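Local coordinates for protein 4-alpha-glucanotransferase (Corynebacterium glutamicum, PDB 5B68) that is an amylomaltase-type enzyme that joins a TIM-barrel domain of the 4-alpha-glucanotransferase family to an N-terminal beta sandwich domain, at residues 107-112 and 137-142; 236-241 and 325-330; 334-339 and 350-355. All blocks are in the same frame, centred on the assembly; numbering follows the deposited sequence.

Interaction 1 (107-112 and 137-142). With SO4 (sulfate ion), chain L.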
loop_
_atom_site.group_PDB
_atom_site.type_symbol
_atom_site.label_atom_id
_atom_site.label_comp_id
_atom_site.label_asym_id
_atom_site.label_seq_id
_atom_site.Cartn_x
_atom_site.Cartn_y
_atom_site.Cartn_z
ATOM N N THR A 107 -3.145 -27.767 -17.208
ATOM C CA THR A 107 -2.858 -28.073 -18.621
ATOM C C THR A 107 -1.349 -28.097 -18.816
ATOM O O THR A 107 -0.648 -27.248 -18.277
ATOM C CB THR A 107 -3.296 -26.881 -19.486
ATOM O OG1 THR A 107 -4.653 -26.564 -19.195
ATOM C CG2 THR A 107 -3.138 -27.176 -20.974
ATOM N N GLN A 108 -0.837 -29.031 -19.581
ATOM C CA GLN A 108 0.588 -28.950 -20.018
ATOM C C GLN A 108 0.786 -28.147 -21.281
ATOM O O GLN A 108 -0.046 -28.232 -22.191
ATOM C CB GLN A 108 1.197 -30.355 -20.219
ATOM C CG GLN A 108 2.360 -30.714 -19.282
ATOM C CD GLN A 108 1.941 -31.516 -18.043
ATOM O OE1 GLN A 108 0.939 -31.191 -17.371
ATOM N NE2 GLN A 108 2.697 -32.579 -17.748
ATOM N N ARG A 109 1.890 -27.389 -21.345
ATOM C CA ARG A 109 2.410 -26.785 -22.579
ATOM C C ARG A 109 3.916 -27.082 -22.804
ATOM O O ARG A 109 4.675 -27.365 -21.863
ATOM C CB ARG A 109 2.153 -25.256 -22.602
ATOM C CG ARG A 109 0.676 -24.788 -22.571
ATOM C CD ARG A 109 -0.139 -25.190 -23.818
ATOM N NE ARG A 109 0.496 -24.698 -24.999
ATOM C CZ ARG A 109 0.384 -23.474 -25.530
ATOM N NH1 ARG A 109 1.104 -23.163 -26.594
ATOM N NH2 ARG A 109 -0.451 -22.564 -25.021
ATOM N N ASP A 110 4.361 -26.968 -24.050
ATOM C CA ASP A 110 5.758 -27.177 -24.420
ATOM C C ASP A 110 6.502 -25.864 -24.559
ATOM O O ASP A 110 5.891 -24.809 -24.735
ATOM C CB ASP A 110 5.832 -27.908 -25.776
ATOM C CG ASP A 110 5.471 -29.387 -25.669
ATOM O OD1 ASP A 110 5.754 -30.046 -24.635
ATOM O OD2 ASP A 110 4.930 -29.906 -26.651
ATOM N N VAL A 111 7.824 -25.941 -24.513
ATOM C CA VAL A 111 8.710 -24.875 -24.852
ATOM C C VAL A 111 9.457 -25.377 -26.073
ATOM O O VAL A 111 9.302 -26.559 -26.401
ATOM C CB VAL A 111 9.697 -24.537 -23.731
ATOM C CG1 VAL A 111 8.910 -23.991 -22.555
ATOM C CG2 VAL A 111 10.537 -25.758 -23.352
ATOM N N SER A 112 10.173 -24.474 -26.730
ATOM C CA SER A 112 11.034 -24.764 -27.885
ATOM C C SER A 112 12.458 -24.369 -27.573
ATOM O O SER A 112 12.712 -23.259 -27.071
ATOM C CB SER A 112 10.610 -23.913 -29.117
ATOM O OG SER A 112 9.233 -24.077 -29.263
ATOM N N GLY A 137 3.962 -17.889 -27.278
ATOM C CA GLY A 137 3.457 -16.543 -27.209
ATOM C C GLY A 137 1.989 -16.436 -26.879
ATOM O O GLY A 137 1.457 -15.353 -26.851
ATOM N N ASP A 138 1.343 -17.568 -26.672
ATOM C CA ASP A 138 -0.092 -17.624 -26.432
ATOM C C ASP A 138 -0.513 -18.209 -25.086
ATOM O O ASP A 138 -1.568 -18.788 -24.981
ATOM C CB ASP A 138 -0.814 -18.345 -27.568
ATOM C CG ASP A 138 -0.495 -19.813 -27.624
ATOM O OD1 ASP A 138 0.442 -20.248 -26.954
ATOM O OD2 ASP A 138 -1.189 -20.531 -28.351
ATOM N N LEU A 139 0.332 -18.106 -24.076
ATOM C CA LEU A 139 -0.053 -18.547 -22.754
ATOM C C LEU A 139 -1.084 -17.593 -22.147
ATOM O O LEU A 139 -1.029 -16.406 -22.367
ATOM C CB LEU A 139 1.167 -18.637 -21.844
ATOM C CG LEU A 139 2.313 -19.546 -22.276
ATOM C CD1 LEU A 139 3.406 -19.529 -21.237
ATOM C CD2 LEU A 139 1.851 -20.964 -22.507
ATOM N N PRO A 140 -2.015 -18.130 -21.381
ATOM C CA PRO A 140 -2.987 -17.293 -20.672
ATOM C C PRO A 140 -2.280 -16.549 -19.558
ATOM O O PRO A 140 -1.225 -17.004 -19.076
ATOM C CB PRO A 140 -3.992 -18.329 -20.108
ATOM C CG PRO A 140 -3.232 -19.580 -19.979
ATOM C CD PRO A 140 -2.202 -19.579 -21.066
ATOM N N LEU A 141 -2.936 -15.521 -19.071
ATOM C CA LEU A 141 -2.514 -14.838 -17.841
ATOM C C LEU A 141 -2.481 -15.805 -16.702
ATOM O O LEU A 141 -3.250 -16.730 -16.698
ATOM C CB LEU A 141 -3.485 -13.708 -17.531
ATOM C CG LEU A 141 -3.600 -12.592 -18.564
ATOM C CD1 LEU A 141 -4.533 -11.507 -18.018
ATOM C CD2 LEU A 141 -2.293 -11.945 -18.855
ATOM N N GLY A 142 -1.547 -15.630 -15.770
ATOM C CA GLY A 142 -1.668 -16.331 -14.502
ATOM C C GLY A 142 -0.374 -16.926 -14.043
ATOM O O GLY A 142 0.740 -16.509 -14.435
HETATM S S SO4 L . 2.036 -27.163 -27.179
HETATM O O1 SO4 L . 2.048 -28.332 -26.237
HETATM O O2 SO4 L . 2.975 -27.473 -28.299
HETATM O O3 SO4 L . 2.473 -25.899 -26.507
HETATM O O4 SO4 L . 0.646 -26.963 -27.681
#
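Asp138 meets Arg109 through a single carboxylate oxygen. Its CG lies between the backbone N and the carbonyl carbon (chi1 68°), and this turn presents OD1 to the end of the arginine. Asp138 OD1 accepts from Arg109 NH1 at 3.0 Å, using its syn lone pair. It also accepts from Arg109 NH2 at 3.1 Å, and this second donor stands above the carboxylate plane. The result is an end-on salt bridge with two nitrogens on one oxygen. The guanidinium and carboxylate planes are 87° apart, yet OD1 stays in the guanidinium plane.

Leu139 follows and works by a different means. Its CD2 lies over one guanidinium face, 3.8 Å from Arg109 NH2. The same Leu139 CD2 is 4.0 Å from Arg109 CG. The arginine chain is bent at chi2 and chi3, which turns the guanidinium back so that one methyl meets both CG and NH2. Leu139 also packs on Leu159 and Ile161. Pro140 turns to Leu103 and gives its carbonyl to His144.

A sulfate ion, probably from the crystallisation liquor, occupies another edge of the guanidinium. Its O3 accepts from Arg109 NE at 2.8 Å. Arg109 NH1 reaches the same O3 at 3.1 Å, so NH1 serves both anions. The backbone N of Asp110 adds a longer bond to O3. In this crystal, sulfate and Asp138 together hold the guanidinium in its rotation. The contact ties strand 108-114 to the loop joining strands 126-134 and 142-150, in the N-terminal beta sandwich domain.

Interaction 2 (236-241 and 325-330); sequences LPTTRR and IDFATW
Thr238 and Thr239 pack against side chains of helix 307-338, Thr238 against Phe327 and Trp330 and Thr239 against Phe327. Thr239 CG2 approaches Phe327 CE1 at 3.8 Å, and the two side chains cross at about a right angle. Thr238 CG2 comes to the edge of the same ring, 4.1 Å from Phe327 CE1. One ring carbon thus receives both methyl groups. The other branch of Thr238, its hydroxyl, lies near Trp330: Thr238 OG1 is 3.5 Å from Trp330 CH2. Trp330 comes from the opposite direction to Thr238. No hydrogen bond crosses between the two segments.

Both aromatic side chains leave the helix in the same way. Phe327 has CG anti to the backbone N (chi1 170°), and Trp330 does likewise (chi1 177°). They are three residues apart and both point to the loop.

The next shell holds the threonines. Thr238 OG1 is hydrogen-bonded to the backbone N of Ala396, where helix 396-400 begins. Thr239 OG1 pairs with Asp397 OD1 and also accepts from Arg241 N at 3.1 Å, which makes an ST turn. The other oxygen of Asp397 takes the backbone N of Arg240. Both hydroxyls are therefore satisfied although buried. Ala396 packs on Phe327 and Trp330 as well, and Phe327 stacks with Phe242. Arg241 adds a salt bridge to Glu320, earlier on helix 307-338.

The loop 236-241 follows strand 215-218, and helix 307-338 also lies before the next strand, 382-387. The arrangement belongs to the long excursion between two neighbouring strands of the TIM barrel.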
loop_
_atom_site.group_PDB
_atom_site.type_symbol
_atom_site.label_atom_id
_atom_site.label_comp_id
_atom_site.label_asym_id
_atom_site.label_seq_id
_atom_site.Cartn_x
_atom_site.Cartn_y
_atom_site.Cartn_z
ATOM N N LEU A 236 2.080 1.478 9.253
ATOM C CA LEU A 236 3.095 0.560 9.839
ATOM C C LEU A 236 2.417 -0.655 10.424
ATOM O O LEU A 236 2.443 -0.870 11.635
ATOM C CB LEU A 236 3.986 1.287 10.845
ATOM C CG LEU A 236 5.353 0.614 11.088
ATOM C CD1 LEU A 236 6.198 0.555 9.819
ATOM C CD2 LEU A 236 6.092 1.413 12.133
ATOM N N PRO A 237 1.824 -1.464 9.550
ATOM C CA PRO A 237 1.077 -2.648 10.002
ATOM C C PRO A 237 2.037 -3.794 10.256
ATOM O O PRO A 237 3.237 -3.663 9.985
ATOM C CB PRO A 237 0.208 -2.959 8.801
ATOM C CG PRO A 237 1.111 -2.598 7.637
ATOM C CD PRO A 237 1.721 -1.300 8.073
ATOM N N THR A 238 1.505 -4.876 10.762
ATOM C CA THR A 238 2.318 -6.098 11.088
ATOM C C THR A 238 2.403 -7.026 9.883
ATOM O O THR A 238 3.328 -7.857 9.785
ATOM C CB THR A 238 1.763 -6.819 12.363
ATOM O OG1 THR A 238 2.843 -7.496 13.063
ATOM C CG2 THR A 238 0.694 -7.759 12.049
ATOM N N THR A 239 1.524 -6.842 8.918
ATOM C CA THR A 239 1.476 -7.669 7.708
ATOM C C THR A 239 0.860 -6.729 6.676
ATOM O O THR A 239 0.171 -5.756 7.064
ATOM C CB THR A 239 0.605 -8.932 7.913
ATOM O OG1 THR A 239 0.471 -9.708 6.708
ATOM C CG2 THR A 239 -0.851 -8.638 8.478
ATOM N N ARG A 240 1.073 -6.988 5.396
ATOM C CA ARG A 240 0.310 -6.328 4.358
ATOM C C ARG A 240 -0.745 -7.264 3.725
ATOM O O ARG A 240 -1.450 -6.917 2.748
ATOM C CB ARG A 240 1.241 -5.754 3.299
ATOM C CG ARG A 240 2.056 -4.638 3.886
ATOM C CD ARG A 240 2.779 -3.876 2.844
ATOM N NE ARG A 240 3.734 -4.684 2.073
ATOM C CZ ARG A 240 4.114 -4.379 0.834
ATOM N NH1 ARG A 240 5.039 -5.149 0.224
ATOM N NH2 ARG A 240 3.592 -3.301 0.195
ATOM N N ARG A 241 -0.880 -8.458 4.246
ATOM C CA ARG A 241 -1.822 -9.393 3.685
ATOM C C ARG A 241 -3.122 -9.433 4.485
ATOM O O ARG A 241 -4.172 -9.251 3.953
ATOM C CB ARG A 241 -1.231 -10.776 3.679
ATOM C CG ARG A 241 -2.129 -11.833 3.075
ATOM C CD ARG A 241 -1.504 -13.186 2.829
ATOM N NE ARG A 241 -2.526 -14.144 2.545
ATOM C CZ ARG A 241 -2.314 -15.456 2.404
ATOM N NH1 ARG A 241 -3.362 -16.245 2.280
ATOM N NH2 ARG A 241 -1.059 -15.982 2.418
ATOM N N ILE A 325 -2.399 -19.746 8.465
ATOM C CA ILE A 325 -2.010 -20.476 9.687
ATOM C C ILE A 325 -0.789 -19.864 10.307
ATOM O O ILE A 325 -0.758 -19.714 11.516
ATOM C CB ILE A 325 -1.695 -21.939 9.330
ATOM C CG1 ILE A 325 -2.949 -22.608 8.845
ATOM C CG2 ILE A 325 -1.092 -22.659 10.545
ATOM C CD1 ILE A 325 -2.746 -23.942 8.152
ATOM N N ASP A 326 0.227 -19.443 9.490
ATOM C CA ASP A 326 1.422 -18.791 9.997
ATOM C C ASP A 326 1.149 -17.460 10.717
ATOM O O ASP A 326 1.689 -17.174 11.798
ATOM C CB ASP A 326 2.473 -18.534 8.896
ATOM C CG ASP A 326 3.041 -19.830 8.263
ATOM O OD1 ASP A 326 2.904 -20.916 8.843
ATOM O OD2 ASP A 326 3.591 -19.700 7.154
ATOM N N PHE A 327 0.322 -16.616 10.079
ATOM C CA PHE A 327 -0.046 -15.339 10.662
ATOM C C PHE A 327 -0.765 -15.587 12.053
ATOM O O PHE A 327 -0.452 -14.955 13.046
ATOM C CB PHE A 327 -1.024 -14.607 9.746
ATOM C CG PHE A 327 -1.637 -13.392 10.404
ATOM C CD1 PHE A 327 -0.864 -12.309 10.624
ATOM C CD2 PHE A 327 -2.976 -13.374 10.771
ATOM C CE1 PHE A 327 -1.400 -11.177 11.215
ATOM C CE2 PHE A 327 -3.505 -12.256 11.359
ATOM C CZ PHE A 327 -2.714 -11.183 11.598
ATOM N N ALA A 328 -1.724 -16.468 12.029
ATOM C CA ALA A 328 -2.584 -16.756 13.190
ATOM C C ALA A 328 -1.749 -17.389 14.330
ATOM O O ALA A 328 -1.974 -17.103 15.482
ATOM C CB ALA A 328 -3.700 -17.668 12.798
ATOM N N THR A 329 -0.775 -18.205 13.963
ATOM C CA THR A 329 0.106 -18.833 14.962
ATOM C C THR A 329 0.991 -17.776 15.600
ATOM O O THR A 329 1.188 -17.775 16.800
ATOM C CB THR A 329 0.962 -19.939 14.336
ATOM O OG1 THR A 329 0.109 -20.928 13.748
ATOM C CG2 THR A 329 1.907 -20.532 15.375
ATOM N N TRP A 330 1.523 -16.849 14.807
ATOM C CA TRP A 330 2.266 -15.724 15.291
ATOM C C TRP A 330 1.395 -14.913 16.270
ATOM O O TRP A 330 1.898 -14.511 17.331
ATOM C CB TRP A 330 2.796 -14.821 14.146
ATOM C CG TRP A 330 3.513 -13.602 14.596
ATOM C CD1 TRP A 330 4.837 -13.452 14.781
ATOM C CD2 TRP A 330 2.914 -12.326 14.917
ATOM N NE1 TRP A 330 5.110 -12.170 15.244
ATOM C CE2 TRP A 330 3.940 -11.477 15.330
ATOM C CE3 TRP A 330 1.602 -11.844 14.883
ATOM C CZ2 TRP A 330 3.704 -10.149 15.734
ATOM C CZ3 TRP A 330 1.365 -10.492 15.295
ATOM C CH2 TRP A 330 2.403 -9.696 15.703
#

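Interaction 3 (334-339 and 350-355); sequences RETAQS and DELTMF
Leu352 carries this contact and touches Glu335 and Thr336. Its CB points from helix 349-376 toward helix 307-338. CG is anti to the carbonyl carbon (chi1 -83°), and the meeting is left to the two methyl groups beyond it. CD1 lies 3.5 Å from Thr336 OG1. CD2 lies against the carboxylate of Glu335, 3.3 Å from Glu335 OE2 and 3.6 Å from Glu335 OE1. The leucine crosses both partners at a slant. These are van der Waals contacts, with no hydrogen bond between the segments.

The polar groups have their own partners. Glu335 is extended to its tip, where OE2 is hydrogen-bonded to Tyr356 OH, one turn beyond Leu352. Thr336 OG1 pairs with the carbonyl of Ala332, a turn back on its own helix. Leu352 also rests on Ala332.

The first helix ends here, at Gln338. Glu335 O still accepts the backbone N of Ser339 at 2.8 Å, and Ser339 then leaves the helical path.

The segments are the end of helix 307-338 and the start of helix 349-376, consecutive helices joined by a loop; Pro347 of that loop touches Thr336. Helix 349-376 also packs on helix 286-301, with Glu351 and Met354 on Phe301 and Phe355 on Leu297.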
loop_
_atom_site.group_PDB
_atom_site.type_symbol
_atom_site.label_atom_id
_atom_site.label_comp_id
_atom_site.label_asym_id
_atom_site.label_seq_id
_atom_site.Cartn_x
_atom_site.Cartn_y
_atom_site.Cartn_z
ATOM N N ARG A 334 2.227 -14.236 20.241
ATOM C CA ARG A 334 2.316 -12.898 20.803
ATOM C C ARG A 334 1.370 -12.707 21.981
ATOM O O ARG A 334 1.722 -12.139 22.985
ATOM C CB ARG A 334 2.032 -11.848 19.728
ATOM C CG ARG A 334 3.261 -11.472 18.912
ATOM C CD ARG A 334 4.039 -10.339 19.558
ATOM N NE ARG A 334 3.095 -9.363 20.081
ATOM C CZ ARG A 334 2.994 -8.093 19.697
ATOM N NH1 ARG A 334 2.058 -7.333 20.234
ATOM N NH2 ARG A 334 3.819 -7.586 18.805
ATOM N N GLU A 335 0.160 -13.198 21.832
ATOM C CA GLU A 335 -0.820 -13.153 22.893
ATOM C C GLU A 335 -0.280 -13.891 24.152
ATOM O O GLU A 335 -0.358 -13.406 25.289
ATOM C CB GLU A 335 -2.160 -13.768 22.475
ATOM C CG GLU A 335 -3.102 -13.902 23.665
ATOM C CD GLU A 335 -4.497 -14.368 23.387
ATOM O OE1 GLU A 335 -5.175 -14.741 24.362
ATOM O OE2 GLU A 335 -4.956 -14.394 22.239
ATOM N N THR A 336 0.213 -15.102 23.940
ATOM C CA THR A 336 0.697 -15.917 25.079
ATOM C C THR A 336 1.886 -15.278 25.812
ATOM O O THR A 336 1.951 -15.349 27.034
ATOM C CB THR A 336 1.016 -17.311 24.584
ATOM O OG1 THR A 336 -0.188 -17.869 24.003
ATOM C CG2 THR A 336 1.561 -18.130 25.749
ATOM N N ALA A 337 2.815 -14.669 25.068
ATOM C CA ALA A 337 3.972 -13.952 25.607
ATOM C C ALA A 337 3.601 -12.710 26.411
ATOM O O ALA A 337 4.327 -12.375 27.354
ATOM C CB ALA A 337 4.933 -13.551 24.488
ATOM N N GLN A 338 2.514 -12.022 26.013
ATOM C CA GLN A 338 2.053 -10.784 26.678
ATOM C C GLN A 338 1.055 -11.032 27.776
ATOM O O GLN A 338 0.873 -10.165 28.617
ATOM C CB GLN A 338 1.401 -9.816 25.678
ATOM C CG GLN A 338 2.422 -9.171 24.775
ATOM C CD GLN A 338 1.774 -8.390 23.639
ATOM O OE1 GLN A 338 1.972 -8.735 22.480
ATOM N NE2 GLN A 338 0.986 -7.345 23.970
ATOM N N SER A 339 0.363 -12.164 27.740
ATOM C CA SER A 339 -0.542 -12.544 28.822
ATOM C C SER A 339 0.204 -13.225 29.959
ATOM O O SER A 339 1.373 -13.592 29.821
ATOM C CB SER A 339 -1.646 -13.443 28.298
ATOM O OG SER A 339 -2.441 -12.720 27.371
ATOM N N ASP A 350 -3.219 -24.149 19.667
ATOM C CA ASP A 350 -3.966 -24.513 18.504
ATOM C C ASP A 350 -5.365 -23.887 18.489
ATOM O O ASP A 350 -5.839 -23.427 17.454
ATOM C CB ASP A 350 -4.105 -25.991 18.384
ATOM C CG ASP A 350 -2.771 -26.697 18.173
ATOM O OD1 ASP A 350 -2.072 -26.324 17.221
ATOM O OD2 ASP A 350 -2.445 -27.601 18.994
ATOM N N GLU A 351 -6.028 -23.880 19.635
ATOM C CA GLU A 351 -7.301 -23.176 19.724
ATOM C C GLU A 351 -7.112 -21.665 19.503
ATOM O O GLU A 351 -7.953 -21.100 18.823
ATOM C CB GLU A 351 -7.960 -23.401 21.105
ATOM C CG GLU A 351 -9.258 -22.649 21.253
ATOM C CD GLU A 351 -10.064 -23.093 22.449
ATOM O OE1 GLU A 351 -9.692 -22.689 23.559
ATOM O OE2 GLU A 351 -11.054 -23.826 22.226
ATOM N N LEU A 352 -6.079 -21.074 20.106
ATOM C CA LEU A 352 -5.762 -19.659 19.917
ATOM C C LEU A 352 -5.473 -19.384 18.447
ATOM O O LEU A 352 -5.907 -18.362 17.919
ATOM C CB LEU A 352 -4.555 -19.202 20.724
ATOM C CG LEU A 352 -4.726 -18.818 22.176
ATOM C CD1 LEU A 352 -3.371 -18.486 22.729
ATOM C CD2 LEU A 352 -5.687 -17.603 22.282
ATOM N N THR A 353 -4.721 -20.282 17.793
ATOM C CA THR A 353 -4.443 -20.149 16.351
ATOM C C THR A 353 -5.756 -20.119 15.569
ATOM O O THR A 353 -5.993 -19.273 14.668
ATOM C CB THR A 353 -3.467 -21.262 15.867
ATOM O OG1 THR A 353 -2.189 -21.108 16.486
ATOM C CG2 THR A 353 -3.345 -21.240 14.339
ATOM N N MET A 354 -6.663 -21.003 15.925
ATOM C CA MET A 354 -7.927 -21.113 15.246
ATOM C C MET A 354 -8.764 -19.828 15.393
ATOM O O MET A 354 -9.455 -19.435 14.461
ATOM C CB MET A 354 -8.703 -22.298 15.751
ATOM C CG MET A 354 -9.978 -22.549 14.989
ATOM S SD MET A 354 -9.835 -22.877 13.225
ATOM C CE MET A 354 -9.282 -24.588 13.234
ATOM N N PHE A 355 -8.719 -19.263 16.610
ATOM C CA PHE A 355 -9.396 -17.986 16.911
ATOM C C PHE A 355 -8.871 -16.883 15.995
ATOM O O PHE A 355 -9.691 -16.130 15.438
ATOM C CB PHE A 355 -9.142 -17.593 18.337
ATOM C CG PHE A 355 -9.626 -16.194 18.677
ATOM C CD1 PHE A 355 -10.987 -15.950 18.859
ATOM C CD2 PHE A 355 -8.701 -15.184 18.867
ATOM C CE1 PHE A 355 -11.420 -14.663 19.193
ATOM C CE2 PHE A 355 -9.132 -13.925 19.221
ATOM C CZ PHE A 355 -10.504 -13.692 19.377
#

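Overall arrangement
Interaction 2 is the buried contact of the three. Interaction 3 lies at the surface, and interaction 1 is partly buried in a separate domain. Interactions 2 and 3 share helix 307-338, and their centres are about 13 Å apart. They touch where Ala328 and Thr329 pack on Thr353. Interaction 1 is remote, its centre about 34 Å from that of interaction 2 and about 44 Å from that of interaction 3. Charge and a bound anion govern the beta sandwich contact. Inside the barrel domain, threonine methyls meet one aromatic ring and a hydroxyl the other. Where the two consecutive helices meet at the surface, a leucine lies against polar groups bonded to other residues.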